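PDB 4IX3: MsStt7d protein from Micromonas, which probably acts as an ATP-dependent protein kinase, a homolog of the state transition kinase Stt7, represented here by its catalytic domain. Local coordinates for residues R11-V16 / M85-L90; D46-N51 / W111-E116; T118-M123 / K170-I175; L223-S228 / E241-D246. All blocks are in the same frame, centred on the assembly; numbering follows the deposited sequence.

Contact 1 (R11-V16 / M85-L90); sequences RRTPGV and MGCIEL
Arg11 to Thr13 run antiparallel to strand 85-90, with Arg11 facing Glu89, and a type II turn from Thr13 to Val16 loops out at Pro14 and Gly15 and brings Val16 back to the strand; Glu89 N donates to Arg11 O at 2.9 Å. Glu89 is held at both its carboxylate and its backbone carbonyl. Its OE1 takes two donors, Arg11 N at 2.8 Å through the anti lone pair and Arg11 NE at 2.9 Å. Arg11 NH2 completes a side-on salt bridge to Glu89 OE2, also at 2.8 Å. The bend in the Arg11 chain at chi3 (-70°) turns the guanidinium edge to Glu89, yet the guanidinium and carboxylate planes are inclined 50° to each other, and both oxygens are met from above the carboxylate plane. Arg12 uses the same pair of nitrogens differently: NE and NH2 both go to the single atom Glu89 O, at 2.9 and 3.0 Å, from one face of that carbonyl. Thr13 OG1 accepts from Cys87 N at 2.9 Å, and a water ties Thr13 N, Val16 O and Cys87 O together. Val16 CG1 meets Ile88 CG1 at 3.6 Å, the side chains crossing roughly at right angles. In kinase terms this N-terminal segment covers strand beta4, which pairs with strand 106-112 through a classic bulge at Met85 and Gly86 opposite Met110, while helix 59-76 supplies Glu64 as a second partner for Arg11 and packs Met67 on Cys87 and Tyr71 on Thr13.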
loop_
_atom_site.group_PDB
_atom_site.type_symbol
_atom_site.label_atom_id
_atom_site.label_comp_id
_atom_site.label_asym_id
_atom_site.label_seq_id
_atom_site.Cartn_x
_atom_site.Cartn_y
_atom_site.Cartn_z
ATOM N N ARG B 11 15.516 10.915 16.066
ATOM C CA ARG B 11 15.563 9.672 16.858
ATOM C C ARG B 11 16.702 8.783 16.352
ATOM O O ARG B 11 16.936 8.623 15.146
ATOM C CB ARG B 11 14.185 8.996 16.726
ATOM C CG ARG B 11 13.081 9.716 17.487
ATOM C CD ARG B 11 11.694 9.274 17.050
ATOM N NE ARG B 11 11.364 9.741 15.714
ATOM C CZ ARG B 11 10.166 9.603 15.157
ATOM N NH1 ARG B 11 9.215 8.953 15.831
ATOM N NH2 ARG B 11 9.922 10.159 13.958
ATOM N N ARG B 12 17.421 8.158 17.292
ATOM C CA ARG B 12 18.562 7.318 16.968
ATOM C C ARG B 12 18.611 6.126 17.927
ATOM O O ARG B 12 18.050 6.182 19.008
ATOM C CB ARG B 12 19.870 8.118 17.051
ATOM C CG ARG B 12 19.980 9.236 16.001
ATOM C CD ARG B 12 20.088 8.659 14.609
ATOM N NE ARG B 12 19.944 9.679 13.570
ATOM C CZ ARG B 12 20.949 10.393 13.068
ATOM N NH1 ARG B 12 22.191 10.287 13.579
ATOM N NH2 ARG B 12 20.699 11.259 12.106
ATOM N N THR B 13 19.361 5.111 17.527
ATOM C CA THR B 13 19.647 3.955 18.383
ATOM C C THR B 13 21.147 4.021 18.644
ATOM O O THR B 13 21.923 4.115 17.709
ATOM C CB THR B 13 19.315 2.670 17.603
ATOM O OG1 THR B 13 17.886 2.583 17.577
ATOM C CG2 THR B 13 19.884 1.442 18.343
ATOM N N PRO B 14 21.564 3.880 19.919
ATOM C CA PRO B 14 22.993 3.886 20.241
ATOM C C PRO B 14 23.754 2.811 19.477
ATOM O O PRO B 14 23.291 1.664 19.396
ATOM C CB PRO B 14 23.006 3.642 21.754
ATOM C CG PRO B 14 21.731 4.248 22.209
ATOM C CD PRO B 14 20.725 3.940 21.130
ATOM N N GLY B 15 24.841 3.197 18.820
ATOM C CA GLY B 15 25.624 2.226 18.062
ATOM C C GLY B 15 25.198 2.080 16.609
ATOM O O GLY B 15 25.859 1.335 15.867
ATOM N N VAL B 16 24.155 2.804 16.178
ATOM C CA VAL B 16 23.692 2.708 14.798
ATOM C C VAL B 16 23.764 4.128 14.218
ATOM O O VAL B 16 22.928 4.980 14.520
ATOM C CB VAL B 16 22.264 2.140 14.697
ATOM C CG1 VAL B 16 21.817 2.068 13.238
ATOM C CG2 VAL B 16 22.257 0.755 15.328
ATOM N N MET B 85 16.876 -4.203 15.180
ATOM C CA MET B 85 18.147 -3.519 15.473
ATOM C C MET B 85 17.949 -2.043 15.760
ATOM O O MET B 85 18.919 -1.385 16.148
ATOM C CB MET B 85 19.095 -3.701 14.284
ATOM C CG MET B 85 19.452 -5.175 14.069
ATOM S SD MET B 85 20.492 -5.506 12.620
ATOM C CE MET B 85 22.118 -4.951 13.149
ATOM N N GLY B 86 16.717 -1.541 15.780
ATOM C CA GLY B 86 16.440 -0.162 16.181
ATOM C C GLY B 86 16.020 0.735 15.041
ATOM O O GLY B 86 15.505 0.268 14.024
ATOM N N CYS B 87 16.159 2.030 15.264
ATOM C CA CYS B 87 15.728 3.018 14.297
ATOM C C CYS B 87 16.880 3.906 13.872
ATOM O O CYS B 87 17.901 3.946 14.556
ATOM C CB CYS B 87 14.568 3.848 14.848
ATOM S SG CYS B 87 15.057 5.027 16.117
ATOM N N ILE B 88 16.679 4.654 12.787
ATOM C CA ILE B 88 17.608 5.720 12.370
ATOM C C ILE B 88 16.763 6.800 11.744
ATOM O O ILE B 88 16.108 6.534 10.738
ATOM C CB ILE B 88 18.659 5.230 11.314
ATOM C CG1 ILE B 88 19.145 3.818 11.625
ATOM C CG2 ILE B 88 19.806 6.268 11.246
ATOM C CD1 ILE B 88 18.399 2.707 10.889
ATOM N N GLU B 89 16.762 8.010 12.274
ATOM C CA GLU B 89 16.023 9.113 11.668
ATOM C C GLU B 89 16.980 10.112 11.039
ATOM O O GLU B 89 17.859 10.556 11.692
ATOM C CB GLU B 89 15.125 9.758 12.696
ATOM C CG GLU B 89 14.114 10.720 12.070
ATOM C CD GLU B 89 13.094 11.228 13.061
ATOM O OE1 GLU B 89 13.375 11.321 14.257
ATOM O OE2 GLU B 89 11.990 11.516 12.631
ATOM N N LEU B 90 16.795 10.419 9.760
ATOM C CA LEU B 90 17.688 11.337 9.064
ATOM C C LEU B 90 16.973 12.637 8.722
ATOM O O LEU B 90 15.817 12.622 8.297
ATOM C CB LEU B 90 18.238 10.689 7.792
ATOM C CG LEU B 90 19.534 9.890 7.943
ATOM C CD1 LEU B 90 19.281 8.407 7.717
ATOM C CD2 LEU B 90 20.599 10.407 6.988
HETATM O O HOH W 1 20.215 5.409 14.885
#

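Contact 2 (D46-N51 / W111-E116); sequences DVVLKN and WANEGE
Trp111 turns the edge of its indole to Lys50: CZ3 lies 3.6 Å from Lys50 CB, which sits in the plane of the ring. A chi2 of -99° sets the six-membered ring beside strand 46-51, so that CE3 comes within 3.5 Å of Val48 O. Beyond CB the lysine runs extended away from the indole, and NZ forms a salt bridge with Glu66, while Trp111 NE1 bonds to Asn70. Both partners lie on helix 59-76, making this the kinase pairing of the beta3 lysine with the alphaC glutamate; Lys50 contacts ADP in another structure of this protein. Strands beta3 and beta5 are joined by the hydrogen-bonded pair Val48 and Trp111 (Val48 N to Trp111 O 2.8 Å, Trp111 N to Val48 O 2.9 Å). After Ala112, the end of the strand, the chain enters the hinge; Ala112 and Glu114 also contact ADP in that other structure. Asn113 N donates to Asp46 O at 3.0 Å, from above the carbonyl plane. With CG anti to the backbone N (chi1 -176°), the Asn113 amide reaches forward along the hinge: OD1 accepts from Gly115 N in an Asx turn, ND2 donates to Glu116 OE1, and a water joins ND2 to Val47 O.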
loop_
_atom_site.group_PDB
_atom_site.type_symbol
_atom_site.label_atom_id
_atom_site.label_comp_id
_atom_site.label_asym_id
_atom_site.label_seq_id
_atom_site.Cartn_x
_atom_site.Cartn_y
_atom_site.Cartn_z
ATOM N N ASP B 46 24.290 -8.092 6.861
ATOM C CA ASP B 46 23.099 -7.960 6.016
ATOM C C ASP B 46 21.884 -7.572 6.839
ATOM O O ASP B 46 21.550 -8.214 7.835
ATOM C CB ASP B 46 22.871 -9.292 5.316
ATOM C CG ASP B 46 23.973 -9.606 4.347
ATOM O OD1 ASP B 46 24.547 -8.672 3.757
ATOM O OD2 ASP B 46 24.314 -10.782 4.156
ATOM N N VAL B 47 21.247 -6.478 6.426
ATOM C CA VAL B 47 20.116 -5.972 7.164
ATOM C C VAL B 47 18.942 -5.724 6.211
ATOM O O VAL B 47 19.122 -5.731 4.982
ATOM C CB VAL B 47 20.447 -4.663 7.949
ATOM C CG1 VAL B 47 21.495 -5.012 9.010
ATOM C CG2 VAL B 47 20.916 -3.540 7.045
ATOM N N VAL B 48 17.779 -5.474 6.803
ATOM C CA VAL B 48 16.594 -5.037 6.059
ATOM C C VAL B 48 16.179 -3.715 6.702
ATOM O O VAL B 48 16.293 -3.539 7.903
ATOM C CB VAL B 48 15.510 -6.123 6.147
ATOM C CG1 VAL B 48 14.164 -5.594 5.722
ATOM C CG2 VAL B 48 15.892 -7.294 5.266
ATOM N N LEU B 49 15.717 -2.783 5.876
ATOM C CA LEU B 49 15.485 -1.390 6.258
ATOM C C LEU B 49 14.089 -1.005 5.775
ATOM O O LEU B 49 13.731 -1.331 4.649
ATOM C CB LEU B 49 16.488 -0.484 5.517
ATOM C CG LEU B 49 17.937 -0.631 6.015
ATOM C CD1 LEU B 49 18.901 -0.240 4.909
ATOM C CD2 LEU B 49 18.080 0.160 7.302
ATOM N N LYS B 50 13.333 -0.319 6.602
ATOM C CA LYS B 50 11.982 0.110 6.186
ATOM C C LYS B 50 11.795 1.579 6.468
ATOM O O LYS B 50 12.122 2.040 7.574
ATOM C CB LYS B 50 10.890 -0.653 6.975
ATOM C CG LYS B 50 9.465 -0.342 6.481
ATOM C CD LYS B 50 8.427 -1.256 7.148
ATOM C CE LYS B 50 7.060 -0.946 6.609
ATOM N NZ LYS B 50 6.021 -1.833 7.273
ATOM N N ASN B 51 11.171 2.287 5.510
ATOM C CA ASN B 51 10.711 3.646 5.795
ATOM C C ASN B 51 9.223 3.765 5.419
ATOM O O ASN B 51 8.622 2.787 4.938
ATOM C CB ASN B 51 11.567 4.714 5.097
ATOM C CG ASN B 51 11.348 4.766 3.588
ATOM O OD1 ASN B 51 10.763 3.840 2.985
ATOM N ND2 ASN B 51 11.836 5.852 2.963
ATOM N N TRP B 111 16.288 -4.224 10.730
ATOM C CA TRP B 111 16.328 -5.591 11.265
ATOM C C TRP B 111 17.506 -6.340 10.697
ATOM O O TRP B 111 17.977 -6.044 9.588
ATOM C CB TRP B 111 15.063 -6.373 10.897
ATOM C CG TRP B 111 13.803 -5.774 11.422
ATOM C CD1 TRP B 111 13.071 -6.111 12.523
ATOM C CD2 TRP B 111 13.040 -4.719 10.755
ATOM N NE1 TRP B 111 11.912 -5.360 12.588
ATOM C CE2 TRP B 111 11.874 -4.474 11.559
ATOM C CE3 TRP B 111 13.230 -3.975 9.579
ATOM C CZ2 TRP B 111 10.889 -3.577 11.151
ATOM C CZ3 TRP B 111 12.223 -3.115 9.171
ATOM C CH2 TRP B 111 11.088 -2.918 9.949
ATOM N N ALA B 112 17.893 -7.448 11.368
ATOM C CA ALA B 112 18.781 -8.386 10.711
ATOM C C ALA B 112 18.051 -9.006 9.512
ATOM O O ALA B 112 16.836 -9.260 9.584
ATOM C CB ALA B 112 19.117 -9.528 11.650
ATOM N N ASN B 113 18.803 -9.282 8.448
ATOM C CA ASN B 113 18.309 -10.080 7.335
ATOM C C ASN B 113 18.408 -11.550 7.782
ATOM O O ASN B 113 19.516 -12.107 7.871
ATOM C CB ASN B 113 19.135 -9.816 6.074
ATOM C CG ASN B 113 18.597 -10.553 4.875
ATOM O OD1 ASN B 113 17.884 -11.547 5.037
ATOM N ND2 ASN B 113 18.905 -10.088 3.674
ATOM N N GLU B 114 17.267 -12.162 8.098
ATOM C CA GLU B 114 17.237 -13.518 8.646
ATOM C C GLU B 114 17.394 -14.569 7.539
ATOM O O GLU B 114 17.543 -15.763 7.844
ATOM C CB GLU B 114 15.937 -13.737 9.403
ATOM C CG GLU B 114 15.810 -12.796 10.594
ATOM C CD GLU B 114 16.710 -13.147 11.765
ATOM O OE1 GLU B 114 17.210 -14.298 11.844
ATOM O OE2 GLU B 114 16.699 -12.352 12.717
ATOM N N GLY B 115 17.350 -14.174 6.275
ATOM C CA GLY B 115 17.487 -15.094 5.175
ATOM C C GLY B 115 16.898 -14.535 3.898
ATOM O O GLY B 115 15.949 -13.765 3.905
ATOM N N GLU B 116 17.475 -14.998 2.794
ATOM C CA GLU B 116 17.091 -14.553 1.481
ATOM C C GLU B 116 15.756 -15.054 0.942
ATOM O O GLU B 116 15.205 -14.426 0.018
ATOM C CB GLU B 116 18.217 -14.780 0.484
ATOM C CG GLU B 116 19.215 -13.634 0.521
ATOM C CD GLU B 116 18.575 -12.253 0.469
ATOM O OE1 GLU B 116 19.137 -11.325 1.059
ATOM O OE2 GLU B 116 17.506 -12.062 -0.146
HETATM O O HOH W 2 20.261 -7.741 3.219
#

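Contact 3 (T118-M123 / K170-I175); sequences TVEALM and KPANLI
Val119 fits tightly between Leu174 and Pro171 at the start of helix 119-125. Its CG2 branch lies alongside Leu174 CB at 3.6 Å, both side chains pointing the same way, whereas CG1 crosses Pro171 at about a right angle, 4.1 Å from CB. Against the same proline, Met123 lays SD and CE obliquely, CE reaching CB at 3.9 Å. The backbone reinforces this apolar side: Val119 N donates to Leu174 O at 2.9 Å, from above the carbonyl plane, and Glu120 N makes a weak bond to Pro171 O. Thr118, the N-cap, holds OG1 between its backbone N and carbonyl carbon (chi1 69°), accepting from Ala121 N at 3.0 Å.

The looser side is that of Glu120. Its extended chain passes Ala172 with OE2 3.8 Å from CB, and a water bridges OE2 to Ala172 N. Lys170 to Asn173 close the kinase catalytic loop, and Leu174 begins strand 174-177; Asn173 faces away from the helix and binds magnesium in another structure of this protein. Around the packed side, helix 246-261 lays Leu260 on Val119 and Val256 on Pro171, strand 183-186 adds Leu184 against Val119, and helix 127-133 sets Leu130 on Met123.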
loop_
_atom_site.group_PDB
_atom_site.type_symbol
_atom_site.label_atom_id
_atom_site.label_comp_id
_atom_site.label_asym_id
_atom_site.label_seq_id
_atom_site.Cartn_x
_atom_site.Cartn_y
_atom_site.Cartn_z
ATOM N N THR B 118 11.671 -16.637 1.521
ATOM C CA THR B 118 10.492 -16.694 2.403
ATOM C C THR B 118 9.917 -18.110 2.313
ATOM O O THR B 118 10.195 -18.802 1.343
ATOM C CB THR B 118 9.379 -15.702 1.963
ATOM O OG1 THR B 118 8.812 -16.159 0.717
ATOM C CG2 THR B 118 9.930 -14.291 1.777
ATOM N N VAL B 119 9.084 -18.495 3.262
ATOM C CA VAL B 119 8.422 -19.805 3.165
ATOM C C VAL B 119 7.509 -19.874 1.934
ATOM O O VAL B 119 7.380 -20.939 1.332
ATOM C CB VAL B 119 7.722 -20.112 4.492
ATOM C CG1 VAL B 119 6.803 -21.330 4.323
ATOM C CG2 VAL B 119 8.804 -20.344 5.575
ATOM N N GLU B 120 6.939 -18.746 1.538
ATOM C CA GLU B 120 6.126 -18.744 0.313
ATOM C C GLU B 120 6.981 -19.161 -0.872
ATOM O O GLU B 120 6.581 -20.035 -1.670
ATOM C CB GLU B 120 5.471 -17.370 0.072
ATOM C CG GLU B 120 4.643 -17.324 -1.216
ATOM C CD GLU B 120 4.188 -15.894 -1.475
ATOM O OE1 GLU B 120 4.990 -15.119 -2.042
ATOM O OE2 GLU B 120 3.065 -15.513 -1.075
ATOM N N ALA B 121 8.128 -18.513 -1.018
ATOM C CA ALA B 121 8.956 -18.798 -2.192
ATOM C C ALA B 121 9.499 -20.231 -2.132
ATOM O O ALA B 121 9.501 -20.940 -3.149
ATOM C CB ALA B 121 10.083 -17.760 -2.298
ATOM N N LEU B 122 9.902 -20.701 -0.944
ATOM C CA LEU B 122 10.474 -22.026 -0.842
ATOM C C LEU B 122 9.381 -23.053 -1.106
ATOM O O LEU B 122 9.647 -24.008 -1.827
ATOM C CB LEU B 122 11.035 -22.225 0.567
ATOM C CG LEU B 122 12.356 -21.488 0.856
ATOM C CD1 LEU B 122 12.554 -21.438 2.373
ATOM C CD2 LEU B 122 13.526 -22.206 0.190
ATOM N N MET B 123 8.205 -22.894 -0.505
ATOM C CA MET B 123 7.170 -23.921 -0.658
ATOM C C MET B 123 6.765 -24.040 -2.127
ATOM O O MET B 123 6.488 -25.159 -2.575
ATOM C CB MET B 123 5.959 -23.666 0.232
ATOM C CG MET B 123 4.996 -22.588 -0.236
ATOM S SD MET B 123 3.749 -22.268 1.034
ATOM C CE MET B 123 2.736 -21.150 0.052
ATOM N N LYS B 170 1.292 -15.435 7.386
ATOM C CA LYS B 170 1.162 -16.066 6.079
ATOM C C LYS B 170 2.550 -16.565 5.681
ATOM O O LYS B 170 3.550 -16.085 6.233
ATOM C CB LYS B 170 0.566 -15.120 4.985
ATOM C CG LYS B 170 1.363 -13.812 4.845
ATOM C CD LYS B 170 0.587 -12.870 3.946
ATOM C CE LYS B 170 1.294 -11.541 3.716
ATOM N NZ LYS B 170 0.291 -10.449 3.557
ATOM N N PRO B 171 2.650 -17.467 4.707
ATOM C CA PRO B 171 3.956 -17.946 4.271
ATOM C C PRO B 171 4.929 -16.839 3.819
ATOM O O PRO B 171 6.140 -16.940 4.064
ATOM C CB PRO B 171 3.603 -18.962 3.175
ATOM C CG PRO B 171 2.254 -19.500 3.623
ATOM C CD PRO B 171 1.545 -18.237 4.070
ATOM N N ALA B 172 4.430 -15.755 3.206
ATOM C CA ALA B 172 5.317 -14.706 2.726
ATOM C C ALA B 172 5.953 -13.973 3.909
ATOM O O ALA B 172 6.927 -13.244 3.695
ATOM C CB ALA B 172 4.545 -13.675 1.872
ATOM N N ASN B 173 5.371 -14.077 5.108
ATOM C CA ASN B 173 5.886 -13.416 6.311
ATOM C C ASN B 173 6.620 -14.400 7.249
ATOM O O ASN B 173 6.803 -14.083 8.429
ATOM C CB ASN B 173 4.797 -12.644 7.054
ATOM C CG ASN B 173 4.538 -11.287 6.431
ATOM O OD1 ASN B 173 5.383 -10.779 5.689
ATOM N ND2 ASN B 173 3.388 -10.721 6.734
ATOM N N LEU B 174 7.125 -15.490 6.670
ATOM C CA LEU B 174 7.978 -16.408 7.432
ATOM C C LEU B 174 9.283 -16.573 6.680
ATOM O O LEU B 174 9.303 -16.667 5.452
ATOM C CB LEU B 174 7.244 -17.761 7.600
ATOM C CG LEU B 174 6.055 -17.700 8.576
ATOM C CD1 LEU B 174 5.092 -18.884 8.355
ATOM C CD2 LEU B 174 6.554 -17.667 10.025
ATOM N N ILE B 175 10.385 -16.699 7.450
ATOM C CA ILE B 175 11.706 -16.970 6.919
ATOM C C ILE B 175 12.251 -18.183 7.682
ATOM O O ILE B 175 12.190 -18.189 8.926
ATOM C CB ILE B 175 12.684 -15.769 7.092
ATOM C CG1 ILE B 175 12.139 -14.529 6.392
ATOM C CG2 ILE B 175 14.063 -16.143 6.605
ATOM C CD1 ILE B 175 12.994 -13.310 6.638
HETATM O O HOH W 3 2.011 -16.061 1.589
#

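Contact 4 (L223-S228 / E241-D246); sequences LLPPGS and EAHKPD
His243, the last residue of helix 236-243, presents one face of its imidazole to Pro225. The proline crosses it at about a right angle and presses CD onto that face, 3.7 Å from the ring centroid and 23° off the normal, a CH-pi contact displaced toward the rim. Pro225 CG shares that face, 3.5 Å from His243 ND1, while Ala242 CB covers the opposite face, so the imidazole is sandwiched between a prolyl ring and a methyl group. What places it there is a chi1 of -57°, which sets CG beside the backbone N and directs the ring to the loop, together with chi2, which turns the face to the proline.

Leu224 comes in at a right angle to the histidine, its CD2 methyl 3.9 Å from His243 CB. At the far end of the imidazole stands Ser228, returned there by a type I turn from Pro225 and closed by Ser228 N on Pro225 O; its OG, anti to the backbone N, lies 3.4 Å from His243 NE2. A second patch forms where Lys244 leaves the helix with a positive phi of 52°: the chain bends, and Pro245 puts CB 3.8 Å from Leu223 CB and 3.6 Å from Leu223 O, with Leu223 CD2 3.7 Å from Pro245 O. With no clear direct hydrogen bond crossing between the segments, the chemistry implies that shape carries the contact, through prolyl, leucyl and imidazole surfaces, and Arg323 adds a polar tie by bonding through NH1 to a carbonyl of each segment, Leu223 O and His243 O.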
loop_
_atom_site.group_PDB
_atom_site.type_symbol
_atom_site.label_atom_id
_atom_site.label_comp_id
_atom_site.label_asym_id
_atom_site.label_seq_id
_atom_site.Cartn_x
_atom_site.Cartn_y
_atom_site.Cartn_z
ATOM N N LEU B 223 -9.909 -7.334 14.463
ATOM C CA LEU B 223 -9.496 -7.910 15.742
ATOM C C LEU B 223 -10.601 -7.783 16.774
ATOM O O LEU B 223 -10.935 -8.761 17.451
ATOM C CB LEU B 223 -8.185 -7.304 16.266
ATOM C CG LEU B 223 -6.955 -7.570 15.400
ATOM C CD1 LEU B 223 -5.710 -7.026 16.072
ATOM C CD2 LEU B 223 -6.772 -9.061 15.131
ATOM N N LEU B 224 -11.243 -6.623 16.844
ATOM C CA LEU B 224 -12.393 -6.437 17.732
ATOM C C LEU B 224 -13.564 -6.156 16.805
ATOM O O LEU B 224 -13.390 -5.420 15.827
ATOM C CB LEU B 224 -12.220 -5.194 18.602
ATOM C CG LEU B 224 -11.145 -5.307 19.672
ATOM C CD1 LEU B 224 -10.890 -3.979 20.378
ATOM C CD2 LEU B 224 -11.450 -6.437 20.646
ATOM N N PRO B 225 -14.721 -6.825 17.026
ATOM C CA PRO B 225 -15.886 -6.571 16.189
ATOM C C PRO B 225 -16.436 -5.158 16.431
ATOM O O PRO B 225 -16.337 -4.622 17.544
ATOM C CB PRO B 225 -16.859 -7.640 16.674
ATOM C CG PRO B 225 -16.588 -7.738 18.141
ATOM C CD PRO B 225 -15.079 -7.600 18.230
ATOM N N PRO B 226 -16.956 -4.528 15.368
ATOM C CA PRO B 226 -17.689 -3.269 15.445
ATOM C C PRO B 226 -18.541 -3.032 16.690
ATOM O O PRO B 226 -18.493 -1.935 17.257
ATOM C CB PRO B 226 -18.552 -3.319 14.192
ATOM C CG PRO B 226 -17.587 -3.896 13.209
ATOM C CD PRO B 226 -16.710 -4.878 13.957
ATOM N N GLY B 227 -19.294 -4.054 17.097
ATOM C CA GLY B 227 -20.094 -4.010 18.322
ATOM C C GLY B 227 -19.346 -3.676 19.602
ATOM O O GLY B 227 -19.977 -3.312 20.605
ATOM N N SER B 228 -18.013 -3.758 19.555
ATOM C CA SER B 228 -17.165 -3.775 20.752
ATOM C C SER B 228 -16.905 -2.355 21.258
ATOM O O SER B 228 -16.774 -1.431 20.452
ATOM C CB SER B 228 -15.841 -4.489 20.431
ATOM O OG SER B 228 -14.840 -4.366 21.448
ATOM N N GLU B 241 -10.657 -11.600 26.391
ATOM C CA GLU B 241 -11.373 -12.828 26.695
ATOM C C GLU B 241 -12.672 -12.957 25.901
ATOM O O GLU B 241 -12.985 -14.033 25.414
ATOM C CB GLU B 241 -11.646 -12.925 28.195
ATOM C CG GLU B 241 -10.403 -12.871 29.077
ATOM C CD GLU B 241 -9.487 -14.080 28.943
ATOM O OE1 GLU B 241 -9.974 -15.211 28.717
ATOM O OE2 GLU B 241 -8.257 -13.905 29.090
ATOM N N ALA B 242 -13.395 -11.855 25.712
ATOM C CA ALA B 242 -14.679 -11.844 25.020
ATOM C C ALA B 242 -14.582 -11.945 23.497
ATOM O O ALA B 242 -15.314 -12.699 22.846
ATOM C CB ALA B 242 -15.434 -10.586 25.424
ATOM N N HIS B 243 -13.634 -11.228 22.910
ATOM C CA HIS B 243 -13.577 -11.153 21.459
ATOM C C HIS B 243 -12.404 -11.912 20.876
ATOM O O HIS B 243 -12.364 -12.120 19.652
ATOM C CB HIS B 243 -13.543 -9.691 20.999
ATOM C CG HIS B 243 -14.714 -8.878 21.491
ATOM N ND1 HIS B 243 -16.007 -9.207 21.237
ATOM C CD2 HIS B 243 -14.754 -7.705 22.253
ATOM C CE1 HIS B 243 -16.828 -8.284 21.802
ATOM N NE2 HIS B 243 -16.060 -7.373 22.426
ATOM N N LYS B 244 -11.453 -12.341 21.720
ATOM C CA LYS B 244 -10.440 -13.292 21.267
ATOM C C LYS B 244 -9.703 -12.881 19.988
ATOM O O LYS B 244 -9.661 -13.622 18.982
ATOM C CB LYS B 244 -11.019 -14.709 21.072
ATOM C CG LYS B 244 -11.737 -15.235 22.303
ATOM C CD LYS B 244 -12.126 -16.688 22.094
ATOM C CE LYS B 244 -12.436 -17.425 23.375
ATOM N NZ LYS B 244 -13.184 -16.722 24.439
ATOM N N PRO B 245 -9.117 -11.664 19.993
ATOM C CA PRO B 245 -8.451 -11.180 18.792
ATOM C C PRO B 245 -7.283 -12.058 18.358
ATOM O O PRO B 245 -6.955 -12.113 17.159
ATOM C CB PRO B 245 -7.955 -9.790 19.192
ATOM C CG PRO B 245 -7.820 -9.870 20.702
ATOM C CD PRO B 245 -8.968 -10.761 21.142
ATOM N N ASP B 246 -6.686 -12.807 19.298
ATOM C CA ASP B 246 -5.618 -13.747 18.950
ATOM C C ASP B 246 -6.072 -14.840 17.984
ATOM O O ASP B 246 -5.260 -15.418 17.287
ATOM C CB ASP B 246 -5.018 -14.365 20.224
ATOM C CG ASP B 246 -6.072 -15.056 21.060
ATOM O OD1 ASP B 246 -5.869 -16.250 21.360
ATOM O OD2 ASP B 246 -7.068 -14.398 21.444
#

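Contacts 1 and 2 belong to one antiparallel sheet, in which strands 84-90 and 106-112 are neighbours, and touch where Met85 SD meets Ala112 N at 3.5 Å. Contact 2 in turn meets contact 3 as Ile175 CG2 packs on Glu114 O, so the hinge leads from the sheet into the helical lobe. Contact 4 stands apart, about 12 Å from contact 3 by nearest atoms and across the chain's centre from contact 2. Charge and forked arginine bonds mark contact 1, farthest of the four from the chain's centre yet also buried, with exposed Arg12 at its margin; contact 2, partly buried, relies on strand pairing; contacts 3 and 4, both buried, are chiefly apolar with prominent prolines.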